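Long-range contacts in concanavalin B (PDB 6CAF), which may act as a carbohydrate-binding protein and is a chitinase-like member of glycosyl hydrolase family 18: residues Tyr53-Ile58 and Lys103-Leu108; Phe89-Ile94 and Arg138-Leu143; Arg228-Trp233 and Tyr276-Gln281. All coordinates share one frame; numbering follows the deposited sequence.

Contact 1: residues Tyr53-Ile58 and Lys103-Leu108; sequences YKIVFI and KVFLAL
Five backbone hydrogen bonds join K54-I58 to K103-A107, pairing the second and third parallel strands of the (beta/alpha)8 TIM barrel. The ladder starts at K103 N, which donates to K54 O (2.9 Å). V56 is bonded through both its backbone N and its backbone O: the N binds K103 O, and the O receives F105 N (2.8 Å). I58 repeats the pattern with F105 O and A107 N. The 35° between the short strand segments is the twist expected of strands in a closed barrel.

I55, F57, K103 and F105 share the barrel's inner face. Here F57 and F105 form a T-shaped stack, the edge of F57 toward the face of F105, with planes at 89° and ring centroids 5.8 Å apart. F57 also stacks on H152 of strand 150-154, while I55 CG2 lies 3.9 Å from F105 CD1. The opposite face, carrying V56, I58, V104 and L106, turns to the surrounding shell. I58 keeps CG1 beside its own backbone N (chi1 -63°), and its CD1 meets V104 CG1 at 3.5 Å, a close methyl-methyl approach.

Contact 2: residues Phe89-Ile94 and Arg138-Leu143; sequences FLESQI and RREGPL
L143 meets L90 and I94 in a small apolar cluster in the outer shell of the TIM barrel, where the start of helix 91-99 faces the loop between helix 120-135 and strand 150-154. CD2 of L143 passes obliquely against L90, coming within 3.7 Å of L90 CD1, whereas CB and CD1 of L143 receive the tip of I94, with I94 CD1 4.0 Å from L143 CB. I94 and L143 cross at about a right angle, so the isoleucine presents a methyl end to the flank of the leucine. I58 of strand 55-64 touches both I94 and L143, and F134 of helix 120-135 also packs on L143.

A second kind of contact is polar against apolar. The carbonyl of L143 is buried against E91, its O 3.5 Å from E91 CB, and finds no hydrogen-bonding partner in the model.

No direct hydrogen bond spans the two segments; the polar link runs through water. E91 is extended, CG anti to its backbone nitrogen (chi1 -180°), which carries the carboxylate out from the helix toward the loop. There OE1 accepts from K145 N of the loop and OE2 forms a salt bridge with K95 one turn on. The nearest oxygens of E91 and E140, both OE1, stand 4.4 Å apart, a proximity that the salt bridge to K95 would be expected to ease. One water donates to both acids, at 2.7 Å from E91 OE1 and 2.8 Å from E140 OE2.

Contact 3: residues Arg228-Trp233 and Tyr276-Gln281; sequences RIRNAW and YLPDLQ
W233 and R230, one helical turn apart, each reach from helix 227-239 to a backbone carbonyl of the loop Y276-D279. The indole NE1 of W233 donates to P278 O (2.8 Å, N-H...O angle 141°). The acceptor lies at the edge of the indole, only 7° out of its plane, and the nitrogen in turn lies in the carbonyl plane; with L277 against its face, this should restrict rotation of the ring. R230, extended from CG to NE, brings NE to within 2.7 Å of Y276 O, but the bond is strongly bent and weak.

Apolar groups fill in around these two bonds. L277 covers one face of the indole: its CB stands 3.8 Å from the centroid of the five-membered ring, almost on the ring normal, in a CH-pi contact, while CD2 touches W233 CG at 3.8 Å. P278 sits between the two helix residues. Its CD meets both R230 CG and W233 CD1, each at 3.7 Å, and its CG lies over the centre of the guanidinium face.

Further out, the loop is shaped by a type II beta turn from L277 to L280, with D279 at the N-cap position of helix 280-283, though its side chain makes no capping bond. L247 and L249 of strand 247-252 also touch W233, and L249 reaches L277 too. The helix after the sixth strand is thus joined to the loop leading into the eighth, over the seventh strand, a lateral packing that belongs to the outer layer of the TIM barrel in glycosyl hydrolase family 18.

Overall arrangement
From the N terminus, contact 1 opens on the second barrel strand at 53-58, contact 2 opens at 89-94 as the next helix begins, contact 1 closes on the third strand at 103-108, and contact 2 closes at 138-143. The two loops therefore cross. Contact 1 closes a beta-alpha-beta unit, and contact 2 ties that unit's helix to the loop before the fourth strand; they touch where I58 CD1 packs 3.9 Å from I94 CD1. Contact 3 follows in series, closing the loop from 228-233 to 276-281 and tying helix 227-239 to the loop before the last barrel strand, 284-290, across the centre of the chain from contact 2, their nearest atoms about 27 Å apart.

Contact 1: residues Tyr53-Ile58 and Lys103-Leu108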
loop_
_atom_site.group_PDB
_atom_site.type_symbol
_atom_site.label_atom_id
_atom_site.label_comp_id
_atom_site.label_asym_id
_atom_site.label_seq_id
_atom_site.Cartn_x
_atom_site.Cartn_y
_atom_site.Cartn_z
ATOM N N TYR A 53 0.395 -11.133 -7.692
ATOM C CA TYR A 53 -0.076 -10.108 -6.786
ATOM C C TYR A 53 -1.581 -10.198 -6.555
ATOM O O TYR A 53 -2.374 -10.352 -7.491
ATOM C CB TYR A 53 0.240 -8.737 -7.366
ATOM C CG TYR A 53 1.661 -8.572 -7.845
ATOM C CD1 TYR A 53 2.736 -8.611 -6.966
ATOM C CD2 TYR A 53 1.934 -8.420 -9.195
ATOM C CE1 TYR A 53 4.036 -8.451 -7.396
ATOM C CE2 TYR A 53 3.231 -8.240 -9.631
ATOM C CZ TYR A 53 4.272 -8.252 -8.736
ATOM O OH TYR A 53 5.556 -8.006 -9.173
ATOM N N LYS A 54 -1.960 -10.084 -5.300
ATOM C CA LYS A 54 -3.350 -9.909 -4.935
ATOM C C LYS A 54 -3.818 -8.462 -4.894
ATOM O O LYS A 54 -5.003 -8.207 -5.039
ATOM C CB LYS A 54 -3.635 -10.559 -3.586
ATOM C CG LYS A 54 -5.091 -10.642 -3.169
ATOM C CD LYS A 54 -5.693 -12.023 -3.219
ATOM C CE LYS A 54 -7.121 -11.961 -2.682
ATOM N NZ LYS A 54 -7.257 -10.949 -1.592
ATOM N N ILE A 55 -2.877 -7.555 -4.689
ATOM C CA ILE A 55 -3.146 -6.133 -4.545
ATOM C C ILE A 55 -2.088 -5.369 -5.345
ATOM O O ILE A 55 -0.903 -5.655 -5.215
ATOM C CB ILE A 55 -3.082 -5.708 -3.065
ATOM C CG1 ILE A 55 -4.180 -6.388 -2.248
ATOM C CG2 ILE A 55 -3.108 -4.201 -2.951
ATOM C CD1 ILE A 55 -4.002 -6.250 -0.753
ATOM N N VAL A 56 -2.546 -4.383 -6.109
ATOM C CA VAL A 56 -1.649 -3.432 -6.747
ATOM C C VAL A 56 -2.041 -2.040 -6.267
ATOM O O VAL A 56 -3.208 -1.636 -6.362
ATOM C CB VAL A 56 -1.729 -3.518 -8.284
ATOM C CG1 VAL A 56 -0.859 -2.471 -8.936
ATOM C CG2 VAL A 56 -1.333 -4.896 -8.743
ATOM N N PHE A 57 -1.054 -1.310 -5.769
ATOM C CA PHE A 57 -1.225 0.083 -5.370
ATOM C C PHE A 57 -0.806 0.988 -6.526
ATOM O O PHE A 57 0.382 1.028 -6.882
ATOM C CB PHE A 57 -0.324 0.452 -4.188
ATOM C CG PHE A 57 -0.483 -0.386 -2.959
ATOM C CD1 PHE A 57 -1.676 -0.441 -2.267
ATOM C CD2 PHE A 57 0.602 -1.071 -2.454
ATOM C CE1 PHE A 57 -1.764 -1.162 -1.100
ATOM C CE2 PHE A 57 0.510 -1.768 -1.275
ATOM C CZ PHE A 57 -0.680 -1.843 -0.601
ATOM N N ILE A 58 -1.750 1.715 -7.129
ATOM C CA ILE A 58 -1.415 2.733 -8.123
ATOM C C ILE A 58 -0.870 3.942 -7.372
ATOM O O ILE A 58 -1.573 4.529 -6.523
ATOM C CB ILE A 58 -2.623 3.120 -8.988
ATOM C CG1 ILE A 58 -3.087 1.897 -9.799
ATOM C CG2 ILE A 58 -2.279 4.279 -9.875
ATOM C CD1 ILE A 58 -4.311 2.126 -10.634
ATOM N N LYS A 103 -6.958 -6.819 -6.595
ATOM C CA LYS A 103 -7.504 -5.592 -6.038
ATOM C C LYS A 103 -6.601 -4.433 -6.425
ATOM O O LYS A 103 -5.400 -4.516 -6.232
ATOM C CB LYS A 103 -7.601 -5.707 -4.532
ATOM C CG LYS A 103 -8.562 -6.757 -4.051
ATOM C CD LYS A 103 -8.690 -6.747 -2.555
ATOM C CE LYS A 103 -9.652 -7.818 -2.075
ATOM N NZ LYS A 103 -8.928 -9.096 -2.015
ATOM N N VAL A 104 -7.180 -3.367 -6.964
ATOM C CA VAL A 104 -6.408 -2.223 -7.385
ATOM C C VAL A 104 -6.778 -1.065 -6.461
ATOM O O VAL A 104 -7.944 -0.661 -6.369
ATOM C CB VAL A 104 -6.705 -1.873 -8.842
ATOM C CG1 VAL A 104 -5.911 -0.670 -9.299
ATOM C CG2 VAL A 104 -6.455 -3.064 -9.759
ATOM N N PHE A 105 -5.776 -0.561 -5.761
ATOM C CA PHE A 105 -5.958 0.540 -4.839
ATOM C C PHE A 105 -5.338 1.800 -5.437
ATOM O O PHE A 105 -4.399 1.707 -6.231
ATOM C CB PHE A 105 -5.211 0.271 -3.531
ATOM C CG PHE A 105 -5.845 -0.682 -2.558
ATOM C CD1 PHE A 105 -6.299 -1.897 -2.882
ATOM C CD2 PHE A 105 -5.922 -0.322 -1.241
ATOM C CE1 PHE A 105 -6.809 -2.757 -1.935
ATOM C CE2 PHE A 105 -6.432 -1.170 -0.286
ATOM C CZ PHE A 105 -6.841 -2.422 -0.635
ATOM N N LEU A 106 -5.831 2.969 -5.007
ATOM C CA LEU A 106 -5.095 4.206 -5.191
ATOM C C LEU A 106 -4.299 4.514 -3.939
ATOM O O LEU A 106 -4.868 4.553 -2.848
ATOM C CB LEU A 106 -6.040 5.380 -5.489
ATOM C CG LEU A 106 -5.351 6.709 -5.733
ATOM C CD1 LEU A 106 -4.523 6.712 -6.995
ATOM C CD2 LEU A 106 -6.381 7.822 -5.745
ATOM N N ALA A 107 -2.999 4.723 -4.102
ATOM C CA ALA A 107 -2.155 5.113 -2.975
ATOM C C ALA A 107 -2.004 6.629 -2.908
ATOM O O ALA A 107 -1.621 7.286 -3.886
ATOM C CB ALA A 107 -0.793 4.468 -3.079
ATOM N N LEU A 108 -2.298 7.168 -1.725
ATOM C CA LEU A 108 -2.058 8.547 -1.407
ATOM C C LEU A 108 -0.676 8.712 -0.833
ATOM O O LEU A 108 -0.243 7.901 -0.013
ATOM C CB LEU A 108 -3.054 9.019 -0.327
ATOM C CG LEU A 108 -4.525 8.702 -0.535
ATOM C CD1 LEU A 108 -5.344 9.231 0.621
ATOM C CD2 LEU A 108 -5.010 9.288 -1.842
#

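Contact 2: residues Phe89-Ile94 and Arg138-Leu143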
loop_
_atom_site.group_PDB
_atom_site.type_symbol
_atom_site.label_atom_id
_atom_site.label_comp_id
_atom_site.label_asym_id
_atom_site.label_seq_id
_atom_site.Cartn_x
_atom_site.Cartn_y
_atom_site.Cartn_z
ATOM N N PHE A 89 -6.367 6.400 -19.709
ATOM C CA PHE A 89 -6.073 5.249 -20.581
ATOM C C PHE A 89 -5.996 3.971 -19.735
ATOM O O PHE A 89 -6.194 2.874 -20.237
ATOM C CB PHE A 89 -4.761 5.451 -21.408
ATOM C CG PHE A 89 -3.466 4.995 -20.691
ATOM C CD1 PHE A 89 -2.996 3.688 -20.794
ATOM C CD2 PHE A 89 -2.696 5.900 -19.989
ATOM C CE1 PHE A 89 -1.819 3.302 -20.173
ATOM C CE2 PHE A 89 -1.528 5.516 -19.352
ATOM C CZ PHE A 89 -1.089 4.223 -19.437
ATOM N N LEU A 90 -5.737 4.126 -18.432
ATOM C CA LEU A 90 -5.602 2.969 -17.561
ATOM C C LEU A 90 -6.907 2.289 -17.186
ATOM O O LEU A 90 -6.895 1.171 -16.678
ATOM C CB LEU A 90 -4.810 3.325 -16.300
ATOM C CG LEU A 90 -3.333 3.648 -16.502
ATOM C CD1 LEU A 90 -2.764 4.342 -15.284
ATOM C CD2 LEU A 90 -2.529 2.406 -16.826
ATOM N N GLU A 91 -8.040 2.915 -17.500
ATOM C CA GLU A 91 -9.318 2.349 -17.101
ATOM C C GLU A 91 -9.480 0.896 -17.512
ATOM O O GLU A 91 -9.839 0.049 -16.687
ATOM C CB GLU A 91 -10.459 3.159 -17.682
ATOM C CG GLU A 91 -11.851 2.653 -17.319
ATOM C CD GLU A 91 -12.978 3.375 -18.036
ATOM O OE1 GLU A 91 -12.957 4.623 -18.109
ATOM O OE2 GLU A 91 -13.926 2.693 -18.455
ATOM N N SER A 92 -9.229 0.593 -18.785
ATOM C CA SER A 92 -9.459 -0.772 -19.250
ATOM C C SER A 92 -8.513 -1.767 -18.538
ATOM O O SER A 92 -8.914 -2.888 -18.232
ATOM C CB SER A 92 -9.284 -0.864 -20.773
ATOM O OG SER A 92 -7.958 -0.550 -21.128
ATOM N N GLN A 93 -7.278 -1.359 -18.268
ATOM C CA GLN A 93 -6.317 -2.216 -17.599
ATOM C C GLN A 93 -6.716 -2.461 -16.152
ATOM O O GLN A 93 -6.598 -3.584 -15.636
ATOM C CB GLN A 93 -4.893 -1.653 -17.672
ATOM C CG GLN A 93 -4.323 -1.672 -19.074
ATOM C CD GLN A 93 -2.971 -1.025 -19.182
ATOM O OE1 GLN A 93 -2.005 -1.447 -18.526
ATOM N NE2 GLN A 93 -2.871 -0.020 -20.053
ATOM N N ILE A 94 -7.210 -1.419 -15.492
ATOM C CA ILE A 94 -7.690 -1.574 -14.139
ATOM C C ILE A 94 -8.830 -2.593 -14.093
ATOM O O ILE A 94 -8.869 -3.500 -13.259
ATOM C CB ILE A 94 -8.152 -0.216 -13.594
ATOM C CG1 ILE A 94 -6.929 0.663 -13.359
ATOM C CG2 ILE A 94 -8.971 -0.375 -12.323
ATOM C CD1 ILE A 94 -7.247 2.128 -13.165
ATOM N N ARG A 138 -18.921 6.964 -10.479
ATOM C CA ARG A 138 -19.948 8.004 -10.515
ATOM C C ARG A 138 -19.655 9.049 -11.594
ATOM O O ARG A 138 -20.582 9.520 -12.272
ATOM C CB ARG A 138 -20.066 8.653 -9.133
ATOM C CG ARG A 138 -21.114 9.764 -8.987
ATOM C CD ARG A 138 -22.523 9.309 -9.310
ATOM N NE ARG A 138 -23.497 10.399 -9.199
ATOM C CZ ARG A 138 -23.651 11.360 -10.104
ATOM N NH1 ARG A 138 -22.907 11.353 -11.199
ATOM N NH2 ARG A 138 -24.552 12.329 -9.927
ATOM N N ARG A 139 -18.384 9.431 -11.704
ATOM C CA ARG A 139 -17.936 10.373 -12.723
ATOM C C ARG A 139 -16.625 9.934 -13.310
ATOM O O ARG A 139 -15.881 9.205 -12.687
ATOM C CB ARG A 139 -17.726 11.748 -12.109
ATOM C CG ARG A 139 -18.997 12.402 -11.631
ATOM C CD ARG A 139 -18.722 13.811 -11.159
ATOM N NE ARG A 139 -19.964 14.444 -10.738
ATOM C CZ ARG A 139 -20.045 15.522 -9.981
ATOM N NH1 ARG A 139 -18.939 16.085 -9.514
ATOM N NH2 ARG A 139 -21.237 16.024 -9.670
ATOM N N GLU A 140 -16.330 10.444 -14.498
ATOM C CA GLU A 140 -15.012 10.316 -15.115
ATOM C C GLU A 140 -14.027 11.038 -14.243
ATOM O O GLU A 140 -14.166 12.229 -13.987
ATOM C CB GLU A 140 -15.024 10.984 -16.500
ATOM C CG GLU A 140 -16.002 10.382 -17.482
ATOM C CD GLU A 140 -15.542 9.059 -18.044
ATOM O OE1 GLU A 140 -14.350 8.770 -17.914
ATOM O OE2 GLU A 140 -16.367 8.324 -18.628
ATOM N N GLY A 141 -12.989 10.327 -13.828
ATOM C CA GLY A 141 -11.908 10.886 -13.023
ATOM C C GLY A 141 -10.563 10.662 -13.679
ATOM O O GLY A 141 -10.468 10.292 -14.854
ATOM N N PRO A 142 -9.496 10.900 -12.914
ATOM C CA PRO A 142 -8.166 10.798 -13.484
ATOM C C PRO A 142 -7.831 9.449 -14.124
ATOM O O PRO A 142 -7.082 9.417 -15.081
ATOM C CB PRO A 142 -7.271 11.116 -12.282
ATOM C CG PRO A 142 -8.106 12.069 -11.470
ATOM C CD PRO A 142 -9.477 11.484 -11.558
ATOM N N LEU A 143 -8.367 8.367 -13.572
ATOM C CA LEU A 143 -8.159 7.012 -14.076
ATOM C C LEU A 143 -9.307 6.518 -14.931
ATOM O O LEU A 143 -9.413 5.344 -15.202
ATOM C CB LEU A 143 -7.876 6.048 -12.912
ATOM C CG LEU A 143 -6.517 6.258 -12.231
ATOM C CD1 LEU A 143 -6.461 5.496 -10.939
ATOM C CD2 LEU A 143 -5.381 5.836 -13.143
HETATM O O HOH W 1 -14.957 5.995 -19.341
#

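Contact 3: residues Arg228-Trp233 and Tyr276-Gln281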
loop_
_atom_site.group_PDB
_atom_site.type_symbol
_atom_site.label_atom_id
_atom_site.label_comp_id
_atom_site.label_asym_id
_atom_site.label_seq_id
_atom_site.Cartn_x
_atom_site.Cartn_y
_atom_site.Cartn_z
ATOM N N ARG A 228 15.207 -7.380 15.901
ATOM C CA ARG A 228 14.557 -6.076 15.818
ATOM C C ARG A 228 13.270 -6.132 15.007
ATOM O O ARG A 228 12.272 -5.523 15.380
ATOM C CB ARG A 228 15.517 -5.022 15.290
ATOM C CG ARG A 228 16.580 -4.628 16.305
ATOM C CD ARG A 228 17.818 -4.056 15.637
ATOM N NE ARG A 228 18.767 -3.493 16.599
ATOM C CZ ARG A 228 19.613 -4.209 17.340
ATOM N NH1 ARG A 228 20.443 -3.577 18.151
ATOM N NH2 ARG A 228 19.641 -5.540 17.284
ATOM N N ILE A 229 13.283 -6.886 13.900
ATOM C CA ILE A 229 12.075 -6.963 13.084
ATOM C C ILE A 229 11.011 -7.804 13.804
ATOM O O ILE A 229 9.830 -7.453 13.788
ATOM C CB ILE A 229 12.353 -7.462 11.652
ATOM C CG1 ILE A 229 11.114 -7.304 10.804
ATOM C CG2 ILE A 229 12.910 -8.884 11.606
ATOM C CD1 ILE A 229 11.341 -7.550 9.336
ATOM N N ARG A 230 11.420 -8.885 14.473
ATOM C CA ARG A 230 10.444 -9.687 15.215
ATOM C C ARG A 230 9.800 -8.861 16.317
ATOM O O ARG A 230 8.588 -8.921 16.543
ATOM C CB ARG A 230 11.111 -10.906 15.823
ATOM C CG ARG A 230 10.210 -11.850 16.511
ATOM C CD ARG A 230 10.954 -13.084 17.011
ATOM N NE ARG A 230 10.025 -14.084 17.500
ATOM C CZ ARG A 230 9.555 -14.120 18.722
ATOM N NH1 ARG A 230 9.957 -13.230 19.612
ATOM N NH2 ARG A 230 8.677 -15.036 19.040
ATOM N N ASN A 231 10.628 -8.093 17.014
ATOM C CA ASN A 231 10.133 -7.253 18.087
ATOM C C ASN A 231 9.196 -6.160 17.575
ATOM O O ASN A 231 8.185 -5.851 18.217
ATOM C CB ASN A 231 11.285 -6.646 18.851
ATOM C CG ASN A 231 10.785 -5.855 20.004
ATOM O OD1 ASN A 231 10.240 -6.418 20.954
ATOM N ND2 ASN A 231 10.937 -4.549 19.921
ATOM N N ALA A 232 9.544 -5.578 16.443
ATOM C CA ALA A 232 8.706 -4.543 15.863
ATOM C C ALA A 232 7.364 -5.151 15.434
ATOM O O ALA A 232 6.308 -4.545 15.639
ATOM C CB ALA A 232 9.425 -3.834 14.733
ATOM N N TRP A 233 7.402 -6.324 14.801
ATOM C CA TRP A 233 6.159 -6.998 14.462
ATOM C C TRP A 233 5.311 -7.189 15.715
ATOM O O TRP A 233 4.115 -6.886 15.717
ATOM C CB TRP A 233 6.458 -8.336 13.795
ATOM C CG TRP A 233 5.257 -9.123 13.469
ATOM C CD1 TRP A 233 4.615 -9.972 14.290
ATOM C CD2 TRP A 233 4.481 -9.062 12.272
ATOM N NE1 TRP A 233 3.511 -10.498 13.671
ATOM C CE2 TRP A 233 3.408 -9.944 12.431
ATOM C CE3 TRP A 233 4.614 -8.377 11.070
ATOM C CZ2 TRP A 233 2.453 -10.152 11.433
ATOM C CZ3 TRP A 233 3.674 -8.571 10.087
ATOM C CH2 TRP A 233 2.620 -9.466 10.275
ATOM N N TYR A 276 8.762 -16.983 12.577
ATOM C CA TYR A 276 9.030 -16.496 13.898
ATOM C C TYR A 276 8.301 -15.213 14.247
ATOM O O TYR A 276 8.596 -14.587 15.247
ATOM C CB TYR A 276 10.536 -16.341 14.074
ATOM C CG TYR A 276 11.246 -17.639 13.937
ATOM C CD1 TYR A 276 11.014 -18.637 14.825
ATOM C CD2 TYR A 276 12.096 -17.897 12.868
ATOM C CE1 TYR A 276 11.665 -19.852 14.715
ATOM C CE2 TYR A 276 12.721 -19.114 12.726
ATOM C CZ TYR A 276 12.489 -20.099 13.660
ATOM O OH TYR A 276 13.101 -21.318 13.556
ATOM N N LEU A 277 7.356 -14.812 13.419
ATOM C CA LEU A 277 6.578 -13.616 13.734
ATOM C C LEU A 277 5.533 -13.934 14.788
ATOM O O LEU A 277 4.737 -14.849 14.599
ATOM C CB LEU A 277 5.868 -13.120 12.482
ATOM C CG LEU A 277 6.775 -12.635 11.362
ATOM C CD1 LEU A 277 5.935 -12.245 10.174
ATOM C CD2 LEU A 277 7.709 -11.523 11.803
ATOM N N PRO A 278 5.504 -13.165 15.894
ATOM C CA PRO A 278 4.454 -13.438 16.873
ATOM C C PRO A 278 3.048 -13.339 16.313
ATOM O O PRO A 278 2.750 -12.440 15.550
ATOM C CB PRO A 278 4.705 -12.380 17.946
ATOM C CG PRO A 278 6.175 -12.173 17.914
ATOM C CD PRO A 278 6.551 -12.289 16.450
ATOM N N ASP A 279 2.188 -14.266 16.718
ATOM C CA ASP A 279 0.810 -14.314 16.242
ATOM C C ASP A 279 0.712 -14.435 14.720
ATOM O O ASP A 279 -0.282 -14.042 14.107
ATOM C CB ASP A 279 -0.036 -13.151 16.780
ATOM C CG ASP A 279 -0.287 -13.238 18.267
ATOM O OD1 ASP A 279 -0.346 -14.356 18.806
ATOM O OD2 ASP A 279 -0.450 -12.181 18.878
ATOM N N LEU A 280 1.710 -15.088 14.133
ATOM C CA LEU A 280 1.706 -15.422 12.726
ATOM C C LEU A 280 0.361 -15.967 12.271
ATOM O O LEU A 280 -0.182 -15.540 11.263
ATOM C CB LEU A 280 2.808 -16.478 12.490
ATOM C CG LEU A 280 2.898 -17.156 11.143
ATOM C CD1 LEU A 280 3.278 -16.109 10.129
ATOM C CD2 LEU A 280 3.931 -18.266 11.134
ATOM N N GLN A 281 -0.174 -16.926 13.021
ATOM C CA GLN A 281 -1.333 -17.635 12.549
ATOM C C GLN A 281 -2.631 -16.832 12.552
ATOM O O GLN A 281 -3.572 -17.218 11.875
ATOM C CB GLN A 281 -1.520 -18.944 13.340
ATOM C CG GLN A 281 -0.339 -19.912 13.222
ATOM C CD GLN A 281 0.001 -20.297 11.783
ATOM O OE1 GLN A 281 -0.868 -20.351 10.905
ATOM N NE2 GLN A 281 1.274 -20.594 11.545
#